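Sporozoite surface protein 2 (Plasmodium vivax, PDB 4HQO) serves as a sporozoite surface receptor for gliding motility, with adhesive von Willebrand factor A and thrombospondin domains in the piece described here. Local coordinates at residues Y22-G27 against D110-H115; N63-Y68 against T106-E111; I126-L131 against P201-V206. The protein carries 4 engineered substitutions. One frame throughout, in Å; residues are numbered along the deposited sequence.

Interaction 1 of 3, residues Y22-G27 against D110-H115; sequences YLLVDG and DEVQKH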
loop_
_atom_site.group_PDB
_atom_site.type_symbol
_atom_site.label_atom_id
_atom_site.label_comp_id
_atom_site.label_asym_id
_atom_site.label_seq_id
_atom_site.Cartn_x
_atom_site.Cartn_y
_atom_site.Cartn_z
ATOM N N TYR A 22 -7.274 2.321 -1.183
ATOM C CA TYR A 22 -7.894 3.280 -2.081
ATOM C C TYR A 22 -9.389 3.016 -2.069
ATOM O O TYR A 22 -9.850 2.014 -2.600
ATOM C CB TYR A 22 -7.324 3.118 -3.498
ATOM C CG TYR A 22 -5.810 3.199 -3.563
ATOM C CD1 TYR A 22 -5.026 2.058 -3.427
ATOM C CD2 TYR A 22 -5.165 4.417 -3.767
ATOM C CE1 TYR A 22 -3.641 2.129 -3.491
ATOM C CE2 TYR A 22 -3.781 4.497 -3.829
ATOM C CZ TYR A 22 -3.023 3.348 -3.690
ATOM O OH TYR A 22 -1.644 3.419 -3.739
ATOM N N LEU A 23 -10.139 3.895 -1.418
ATOM C CA LEU A 23 -11.579 3.726 -1.294
ATOM C C LEU A 23 -12.271 4.553 -2.369
ATOM O O LEU A 23 -12.242 5.789 -2.328
ATOM C CB LEU A 23 -12.039 4.153 0.101
ATOM C CG LEU A 23 -13.512 4.025 0.490
ATOM C CD1 LEU A 23 -14.061 2.658 0.128
ATOM C CD2 LEU A 23 -13.667 4.280 1.988
ATOM N N LEU A 24 -12.871 3.866 -3.340
ATOM C CA LEU A 24 -13.493 4.526 -4.496
ATOM C C LEU A 24 -15.006 4.425 -4.340
ATOM O O LEU A 24 -15.570 3.324 -4.350
ATOM C CB LEU A 24 -13.059 3.858 -5.797
ATOM C CG LEU A 24 -11.561 3.588 -6.002
ATOM C CD1 LEU A 24 -11.293 2.962 -7.392
ATOM C CD2 LEU A 24 -10.755 4.862 -5.823
ATOM N N VAL A 25 -15.655 5.570 -4.165
ATOM C CA VAL A 25 -17.071 5.588 -3.806
ATOM C C VAL A 25 -17.927 6.113 -4.961
ATOM O O VAL A 25 -17.712 7.220 -5.461
ATOM C CB VAL A 25 -17.328 6.424 -2.523
ATOM C CG1 VAL A 25 -18.804 6.390 -2.151
ATOM C CG2 VAL A 25 -16.473 5.904 -1.361
ATOM N N ASP A 26 -18.877 5.293 -5.394
ATOM C CA ASP A 26 -19.807 5.659 -6.465
ATOM C C ASP A 26 -20.831 6.667 -5.923
ATOM O O ASP A 26 -21.638 6.320 -5.063
ATOM C CB ASP A 26 -20.524 4.387 -6.923
ATOM C CG ASP A 26 -21.325 4.562 -8.209
ATOM O OD1 ASP A 26 -21.777 5.691 -8.526
ATOM O OD2 ASP A 26 -21.521 3.528 -8.891
ATOM N N GLY A 27 -20.801 7.906 -6.417
ATOM C CA GLY A 27 -21.775 8.912 -6.004
ATOM C C GLY A 27 -22.718 9.339 -7.126
ATOM O O GLY A 27 -23.265 10.450 -7.115
ATOM N N ASP A 110 -8.431 4.788 -12.553
ATOM C CA ASP A 110 -7.233 5.355 -13.161
ATOM C C ASP A 110 -6.426 6.214 -12.189
ATOM O O ASP A 110 -5.214 6.360 -12.342
ATOM C CB ASP A 110 -7.585 6.187 -14.388
ATOM C CG ASP A 110 -7.378 5.429 -15.674
ATOM O OD1 ASP A 110 -6.460 4.577 -15.719
ATOM O OD2 ASP A 110 -8.137 5.684 -16.634
ATOM N N GLU A 111 -7.098 6.810 -11.211
ATOM C CA GLU A 111 -6.379 7.552 -10.179
ATOM C C GLU A 111 -5.425 6.621 -9.431
ATOM O O GLU A 111 -4.292 6.997 -9.115
ATOM C CB GLU A 111 -7.343 8.239 -9.204
ATOM C CG GLU A 111 -8.265 9.269 -9.848
ATOM C CD GLU A 111 -7.567 10.559 -10.268
ATOM O OE1 GLU A 111 -8.283 11.528 -10.598
ATOM O OE2 GLU A 111 -6.322 10.625 -10.269
ATOM N N VAL A 112 -5.868 5.392 -9.183
ATOM C CA VAL A 112 -5.001 4.412 -8.534
ATOM C C VAL A 112 -3.808 4.077 -9.403
ATOM O O VAL A 112 -2.684 4.002 -8.900
ATOM C CB VAL A 112 -5.748 3.124 -8.158
ATOM C CG1 VAL A 112 -4.835 2.211 -7.338
ATOM C CG2 VAL A 112 -6.991 3.467 -7.358
ATOM N N GLN A 113 -4.049 3.892 -10.706
ATOM C CA GLN A 113 -2.973 3.656 -11.665
ATOM C C GLN A 113 -1.939 4.754 -11.578
ATOM O O GLN A 113 -0.740 4.492 -11.557
ATOM C CB GLN A 113 -3.517 3.653 -13.095
ATOM C CG GLN A 113 -4.205 2.387 -13.480
ATOM C CD GLN A 113 -3.229 1.356 -13.984
ATOM O OE1 GLN A 113 -2.382 0.860 -13.237
ATOM N NE2 GLN A 113 -3.333 1.029 -15.264
ATOM N N LYS A 114 -2.426 5.992 -11.557
ATOM C CA LYS A 114 -1.568 7.171 -11.500
ATOM C C LYS A 114 -0.677 7.167 -10.242
ATOM O O LYS A 114 0.474 7.595 -10.284
ATOM C CB LYS A 114 -2.447 8.420 -11.530
ATOM C CG LYS A 114 -1.799 9.674 -12.063
ATOM C CD LYS A 114 -2.846 10.789 -12.155
ATOM C CE LYS A 114 -4.085 10.329 -12.933
ATOM N NZ LYS A 114 -5.158 11.366 -12.996
ATOM N N HIS A 115 -1.214 6.683 -9.126
ATOM C CA HIS A 115 -0.420 6.578 -7.898
ATOM C C HIS A 115 0.768 5.660 -8.117
ATOM O O HIS A 115 1.908 6.012 -7.793
ATOM C CB HIS A 115 -1.264 6.047 -6.737
ATOM C CG HIS A 115 -2.040 7.106 -6.014
ATOM N ND1 HIS A 115 -3.157 7.711 -6.552
ATOM C CD2 HIS A 115 -1.861 7.658 -4.793
ATOM C CE1 HIS A 115 -3.628 8.594 -5.690
ATOM N NE2 HIS A 115 -2.861 8.584 -4.613
#
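Tyr22 and Val112 mark the closest backbone approach, CA to CA 7.2 Å, where strand 22-26 runs nearly antiparallel to helix 110-115 (159° between directions) with their axes 10.1 Å apart. Val112 holds CG1 anti to its backbone N and CG2 anti to its carbonyl carbon, which lets both methyls meet Tyr22. CG1 sits over the middle of the Tyr22 ring as a CH-pi contact, 3.9 Å from the ring centroid and 9° off its normal. CG2 lies against Tyr22 CB at 3.9 Å and the root of the ring, and more loosely against Leu24 CD2. One turn on, His115 offers a ring face to the edge of the same tyrosine in a T-shaped pair: the planes stand at 74°, and Tyr22 CE2 lies 3.8 Å from His115 CD2, off-centre toward the rim. Rotation of the imidazole is restrained by His115 ND1, which donates a nearly straight bond of 2.9 Å to Glu111 O, an atom in the imidazole plane. That oxygen also takes the helical N-H of His115, from the opposite face of its carbonyl plane. The buried interface is therefore apolar and aromatic, while Tyr22 OH, bonded to Gln127, and His115 ND1 find their partners beside it.

Interaction 2 of 3, residues N63-Y68 against T106-E111; sequences NLFGSY and TAALDE. Engineered in segment 63-68: Ser67 (natural residue Asn).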
loop_
_atom_site.group_PDB
_atom_site.type_symbol
_atom_site.label_atom_id
_atom_site.label_comp_id
_atom_site.label_asym_id
_atom_site.label_seq_id
_atom_site.Cartn_x
_atom_site.Cartn_y
_atom_site.Cartn_z
ATOM N N ASN A 63 -11.806 8.575 -3.041
ATOM C CA ASN A 63 -12.264 9.255 -4.242
ATOM C C ASN A 63 -13.760 9.065 -4.399
ATOM O O ASN A 63 -14.287 7.956 -4.222
ATOM C CB ASN A 63 -11.560 8.689 -5.488
ATOM C CG ASN A 63 -11.683 9.599 -6.692
ATOM O OD1 ASN A 63 -12.760 9.728 -7.284
ATOM N ND2 ASN A 63 -10.578 10.233 -7.066
ATOM N N LEU A 64 -14.435 10.145 -4.762
ATOM C CA LEU A 64 -15.859 10.106 -5.041
ATOM C C LEU A 64 -16.061 10.228 -6.550
ATOM O O LEU A 64 -15.652 11.223 -7.160
ATOM C CB LEU A 64 -16.546 11.280 -4.345
ATOM C CG LEU A 64 -18.066 11.380 -4.517
ATOM C CD1 LEU A 64 -18.751 10.245 -3.779
ATOM C CD2 LEU A 64 -18.551 12.709 -3.992
ATOM N N PHE A 65 -16.684 9.235 -7.172
ATOM C CA PHE A 65 -16.887 9.337 -8.615
ATOM C C PHE A 65 -18.356 9.372 -9.033
ATOM O O PHE A 65 -19.206 8.688 -8.471
ATOM C CB PHE A 65 -16.112 8.259 -9.379
ATOM C CG PHE A 65 -16.542 6.846 -9.077
ATOM C CD1 PHE A 65 -15.990 6.147 -8.005
ATOM C CD2 PHE A 65 -17.465 6.201 -9.892
ATOM C CE1 PHE A 65 -16.369 4.833 -7.739
ATOM C CE2 PHE A 65 -17.851 4.882 -9.638
ATOM C CZ PHE A 65 -17.299 4.197 -8.560
ATOM N N GLY A 66 -18.637 10.208 -10.020
ATOM C CA GLY A 66 -19.980 10.409 -10.513
ATOM C C GLY A 66 -19.814 10.941 -11.911
ATOM O O GLY A 66 -19.112 10.322 -12.703
ATOM N N SER A 67 -20.432 12.082 -12.211
ATOM C CA SER A 67 -20.233 12.738 -13.505
ATOM C C SER A 67 -18.774 13.124 -13.654
ATOM O O SER A 67 -18.222 13.130 -14.754
ATOM C CB SER A 67 -21.103 14.000 -13.623
ATOM O OG SER A 67 -22.442 13.668 -13.939
ATOM N N TYR A 68 -18.168 13.471 -12.525
ATOM C CA TYR A 68 -16.771 13.871 -12.472
ATOM C C TYR A 68 -16.115 12.979 -11.417
ATOM O O TYR A 68 -16.761 12.069 -10.902
ATOM C CB TYR A 68 -16.692 15.348 -12.072
ATOM C CG TYR A 68 -15.462 16.063 -12.574
ATOM C CD1 TYR A 68 -15.105 16.014 -13.923
ATOM C CD2 TYR A 68 -14.663 16.803 -11.706
ATOM C CE1 TYR A 68 -13.984 16.679 -14.387
ATOM C CE2 TYR A 68 -13.531 17.468 -12.154
ATOM C CZ TYR A 68 -13.195 17.402 -13.496
ATOM O OH TYR A 68 -12.076 18.068 -13.946
ATOM N N THR A 106 -14.096 4.246 -14.501
ATOM C CA THR A 106 -12.780 4.042 -15.105
ATOM C C THR A 106 -11.825 5.145 -14.644
ATOM O O THR A 106 -10.683 4.874 -14.297
ATOM C CB THR A 106 -12.873 4.040 -16.641
ATOM O OG1 THR A 106 -13.652 2.913 -17.067
ATOM C CG2 THR A 106 -11.470 4.000 -17.298
ATOM N N ALA A 107 -12.301 6.388 -14.625
ATOM C CA ALA A 107 -11.469 7.513 -14.185
ATOM C C ALA A 107 -11.042 7.406 -12.708
ATOM O O ALA A 107 -9.914 7.749 -12.356
ATOM C CB ALA A 107 -12.168 8.854 -14.468
ATOM N N ALA A 108 -11.930 6.915 -11.850
ATOM C CA ALA A 108 -11.580 6.733 -10.436
ATOM C C ALA A 108 -10.492 5.666 -10.276
ATOM O O ALA A 108 -9.521 5.849 -9.538
ATOM C CB ALA A 108 -12.816 6.366 -9.624
ATOM N N LEU A 109 -10.660 4.555 -10.981
ATOM C CA LEU A 109 -9.686 3.467 -10.954
ATOM C C LEU A 109 -8.357 3.914 -11.557
ATOM O O LEU A 109 -7.285 3.487 -11.123
ATOM C CB LEU A 109 -10.231 2.251 -11.698
ATOM C CG LEU A 109 -11.332 1.453 -11.005
ATOM C CD1 LEU A 109 -12.109 0.663 -12.038
ATOM C CD2 LEU A 109 -10.729 0.515 -9.952
ATOM N N ASP A 110 -8.431 4.788 -12.553
ATOM C CA ASP A 110 -7.233 5.355 -13.161
ATOM C C ASP A 110 -6.426 6.214 -12.189
ATOM O O ASP A 110 -5.214 6.360 -12.342
ATOM C CB ASP A 110 -7.585 6.187 -14.388
ATOM C CG ASP A 110 -7.378 5.429 -15.674
ATOM O OD1 ASP A 110 -6.460 4.577 -15.719
ATOM O OD2 ASP A 110 -8.137 5.684 -16.634
ATOM N N GLU A 111 -7.098 6.810 -11.211
ATOM C CA GLU A 111 -6.379 7.552 -10.179
ATOM C C GLU A 111 -5.425 6.621 -9.431
ATOM O O GLU A 111 -4.292 6.997 -9.115
ATOM C CB GLU A 111 -7.343 8.239 -9.204
ATOM C CG GLU A 111 -8.265 9.269 -9.848
ATOM C CD GLU A 111 -7.567 10.559 -10.268
ATOM O OE1 GLU A 111 -8.283 11.528 -10.598
ATOM O OE2 GLU A 111 -6.322 10.625 -10.269
#
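Phe65 and Ala108 form the apolar half of this contact, in the Rossmann-like alpha/beta fold of the von Willebrand factor A domain, where strand 63-65 passes helix 106-111 almost antiparallel, at 162°. The CA atoms of Phe65 and Ala108 are 6.2 Å apart. The Ala108 methyl meets the near side of the phenylalanine obliquely: CB lies 3.6 Å from Phe65 CD1 and 3.8 Å from Phe65 CG. Phe65 carries CG between its backbone N and carbonyl carbon (chi1 63°), which brings the CG and CD1 side of the ring up to the methyl. The rest of the ring continues toward strand 19-26, touching Leu24 and Asp26, and it also packs on Thr103, one of the magnesium ligands. The Phe65 side chain is about 7 Å from the magnesium ion at the nearest atoms, near the metal site without belonging to it.

Asn63, two residues earlier on the strand, supplies the polar half. Its side chain crosses that of Glu111 at about a right angle, with amide and carboxylate planes 36° apart. The meeting is a van der Waals one, because the amide nitrogen faces the aliphatic part of the glutamate. Glu111 bends at chi2, and its carboxylate finds a salt-bridge partner in Lys114; the Glu111 side chain also comes within about 3 Å of the bound sodium ion. The Asn63 amide is hydrogen-bonded to Tyr61 OH, and Tyr61 itself belongs with Glu71 to the sodium site. Across the two segments, the amide's nearest atom is a methylene carbon: Asn63 ND2 sits 3.7 Å from Glu111 CG.

Interaction 3 of 3, residues I126-L131 against P201-V206; sequences IQLVIL and PFIAKV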
loop_
_atom_site.group_PDB
_atom_site.type_symbol
_atom_site.label_atom_id
_atom_site.label_comp_id
_atom_site.label_asym_id
_atom_site.label_seq_id
_atom_site.Cartn_x
_atom_site.Cartn_y
_atom_site.Cartn_z
ATOM N N ILE A 126 0.963 -3.120 0.967
ATOM C CA ILE A 126 -0.133 -3.788 0.283
ATOM C C ILE A 126 -0.990 -2.732 -0.412
ATOM O O ILE A 126 -1.340 -1.728 0.197
ATOM C CB ILE A 126 -1.013 -4.534 1.291
ATOM C CG1 ILE A 126 -0.266 -5.753 1.843
ATOM C CG2 ILE A 126 -2.305 -4.966 0.665
ATOM C CD1 ILE A 126 -0.925 -6.335 3.072
ATOM N N GLN A 127 -1.307 -2.954 -1.686
ATOM C CA GLN A 127 -2.136 -2.034 -2.454
ATOM C C GLN A 127 -3.551 -2.607 -2.513
ATOM O O GLN A 127 -3.776 -3.634 -3.150
ATOM C CB GLN A 127 -1.559 -1.858 -3.864
ATOM C CG GLN A 127 -0.139 -1.294 -3.893
ATOM C CD GLN A 127 -0.055 0.070 -3.215
ATOM O OE1 GLN A 127 -0.781 0.997 -3.568
ATOM N NE2 GLN A 127 0.821 0.190 -2.224
ATOM N N LEU A 128 -4.501 -1.965 -1.836
ATOM C CA LEU A 128 -5.851 -2.514 -1.755
ATOM C C LEU A 128 -6.883 -1.504 -2.237
ATOM O O LEU A 128 -7.012 -0.416 -1.675
ATOM C CB LEU A 128 -6.190 -2.959 -0.328
ATOM C CG LEU A 128 -7.666 -3.316 -0.086
ATOM C CD1 LEU A 128 -8.140 -4.534 -0.918
ATOM C CD2 LEU A 128 -7.937 -3.536 1.390
ATOM N N VAL A 129 -7.616 -1.859 -3.285
ATOM C CA VAL A 129 -8.700 -1.001 -3.744
ATOM C C VAL A 129 -10.029 -1.532 -3.247
ATOM O O VAL A 129 -10.353 -2.704 -3.446
ATOM C CB VAL A 129 -8.769 -0.898 -5.275
ATOM C CG1 VAL A 129 -9.981 -0.057 -5.679
ATOM C CG2 VAL A 129 -7.486 -0.291 -5.834
ATOM N N ILE A 130 -10.800 -0.675 -2.590
ATOM C CA ILE A 130 -12.174 -1.035 -2.277
ATOM C C ILE A 130 -13.092 -0.219 -3.177
ATOM O O ILE A 130 -13.125 1.007 -3.097
ATOM C CB ILE A 130 -12.500 -0.801 -0.793
ATOM C CG1 ILE A 130 -11.617 -1.691 0.085
ATOM C CG2 ILE A 130 -13.971 -1.079 -0.518
ATOM C CD1 ILE A 130 -11.924 -1.565 1.563
ATOM N N LEU A 131 -13.809 -0.908 -4.059
ATOM C CA LEU A 131 -14.686 -0.251 -5.022
ATOM C C LEU A 131 -16.143 -0.414 -4.594
ATOM O O LEU A 131 -16.672 -1.526 -4.594
ATOM C CB LEU A 131 -14.462 -0.838 -6.424
ATOM C CG LEU A 131 -15.360 -0.327 -7.555
ATOM C CD1 LEU A 131 -15.101 1.150 -7.851
ATOM C CD2 LEU A 131 -15.157 -1.193 -8.810
ATOM N N PRO A 201 -9.039 -10.610 5.416
ATOM C CA PRO A 201 -7.914 -11.433 4.947
ATOM C C PRO A 201 -6.949 -10.669 4.043
ATOM O O PRO A 201 -5.795 -11.069 3.918
ATOM C CB PRO A 201 -8.597 -12.542 4.136
ATOM C CG PRO A 201 -10.011 -12.551 4.602
ATOM C CD PRO A 201 -10.329 -11.136 4.937
ATOM N N PHE A 202 -7.414 -9.588 3.426
ATOM C CA PHE A 202 -6.573 -8.804 2.532
ATOM C C PHE A 202 -5.521 -8.013 3.298
ATOM O O PHE A 202 -4.488 -7.651 2.741
ATOM C CB PHE A 202 -7.414 -7.813 1.728
ATOM C CG PHE A 202 -8.266 -8.442 0.661
ATOM C CD1 PHE A 202 -7.724 -8.784 -0.566
ATOM C CD2 PHE A 202 -9.619 -8.646 0.868
ATOM C CE1 PHE A 202 -8.512 -9.342 -1.554
ATOM C CE2 PHE A 202 -10.411 -9.207 -0.117
ATOM C CZ PHE A 202 -9.859 -9.554 -1.326
ATOM N N ILE A 203 -5.795 -7.726 4.569
ATOM C CA ILE A 203 -4.960 -6.800 5.326
ATOM C C ILE A 203 -4.424 -7.394 6.623
ATOM O O ILE A 203 -3.749 -6.700 7.385
ATOM C CB ILE A 203 -5.706 -5.476 5.658
ATOM C CG1 ILE A 203 -6.908 -5.742 6.565
ATOM C CG2 ILE A 203 -6.141 -4.759 4.396
ATOM C CD1 ILE A 203 -7.654 -4.468 6.968
ATOM N N ALA A 204 -4.732 -8.666 6.873
ATOM C CA ALA A 204 -4.290 -9.340 8.084
ATOM C C ALA A 204 -2.776 -9.249 8.205
ATOM O O ALA A 204 -2.059 -9.356 7.209
ATOM C CB ALA A 204 -4.745 -10.794 8.092
ATOM N N LYS A 205 -2.303 -9.024 9.425
ATOM C CA LYS A 205 -0.891 -8.780 9.660
ATOM C C LYS A 205 -0.145 -10.094 9.726
ATOM O O LYS A 205 -0.608 -11.048 10.352
ATOM C CB LYS A 205 -0.683 -7.988 10.954
ATOM C CG LYS A 205 0.669 -7.307 11.032
ATOM C CD LYS A 205 0.849 -6.555 12.335
ATOM C CE LYS A 205 2.183 -5.827 12.346
ATOM N NZ LYS A 205 2.470 -5.171 13.652
ATOM N N VAL A 206 1.004 -10.148 9.060
ATOM C CA VAL A 206 1.859 -11.338 9.079
ATOM C C VAL A 206 3.304 -10.932 9.345
ATOM O O VAL A 206 3.903 -10.209 8.554
ATOM C CB VAL A 206 1.807 -12.102 7.738
ATOM C CG1 VAL A 206 2.741 -13.304 7.772
ATOM C CG2 VAL A 206 0.379 -12.531 7.408
#
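Leu128 and Ile203 make the tightest of the apolar contacts here, Leu128 CD2 to Ile203 CG2 at 3.7 Å, their side chains crossing at a slant. Ile203 CG2 lies anti to the carbonyl carbon and is the branch that meets the leucine. The second leucine methyl turns to Phe202: CD1 comes within 4.2 Å of Phe202 CG in an oblique approach to the ring. One leucine thus uses separate methyls for two successive residues. A different kind of contact joins the start of the strand to the backbone opposite, where Ile126 CD1 lies 3.8 Å from Phe202 O, a van der Waals approach of a methyl to a carbonyl oxygen. No hydrogen bond spans the two segments. Polar links are made beside them instead: the side chain of Asn16 bonds both Ala204 O and Val206 N, fixing the chain at residues 204-206. Strand 126-133 lies between strands 19-26 and 156-161, and Arg156 of the latter touches Ile126, Leu128 and Phe202. Helix 192-203 packs on the strand at this end of the domain, and the chain then passes into strand 207-215 of the two-stranded ribbon, whose partner is strand 7-15.

Overall arrangement
All three contacts lie on the six-stranded sheet of the von Willebrand factor A domain. Interactions 1 and 2 have centres about 6 Å apart and share helix 105-117, which lies along neighbouring strands 19-26 and 58-65; a backbone hydrogen bond from Val25 N to Asn63 O, 2.8 Å, ties those strands. Interaction 3, its centre about 15 Å from that of interaction 1 and about 20 Å from that of interaction 2, follows them along the chain. It joins strand 126-133 to helix 192-203 on the opposite face of the sheet: Val129 touches Val112, Leu128 touches Phe202. The contacts therefore run from the neighbourhood of the magnesium site, at interaction 2, to the start of the ribbon toward the thrombospondin domain, at interaction 3.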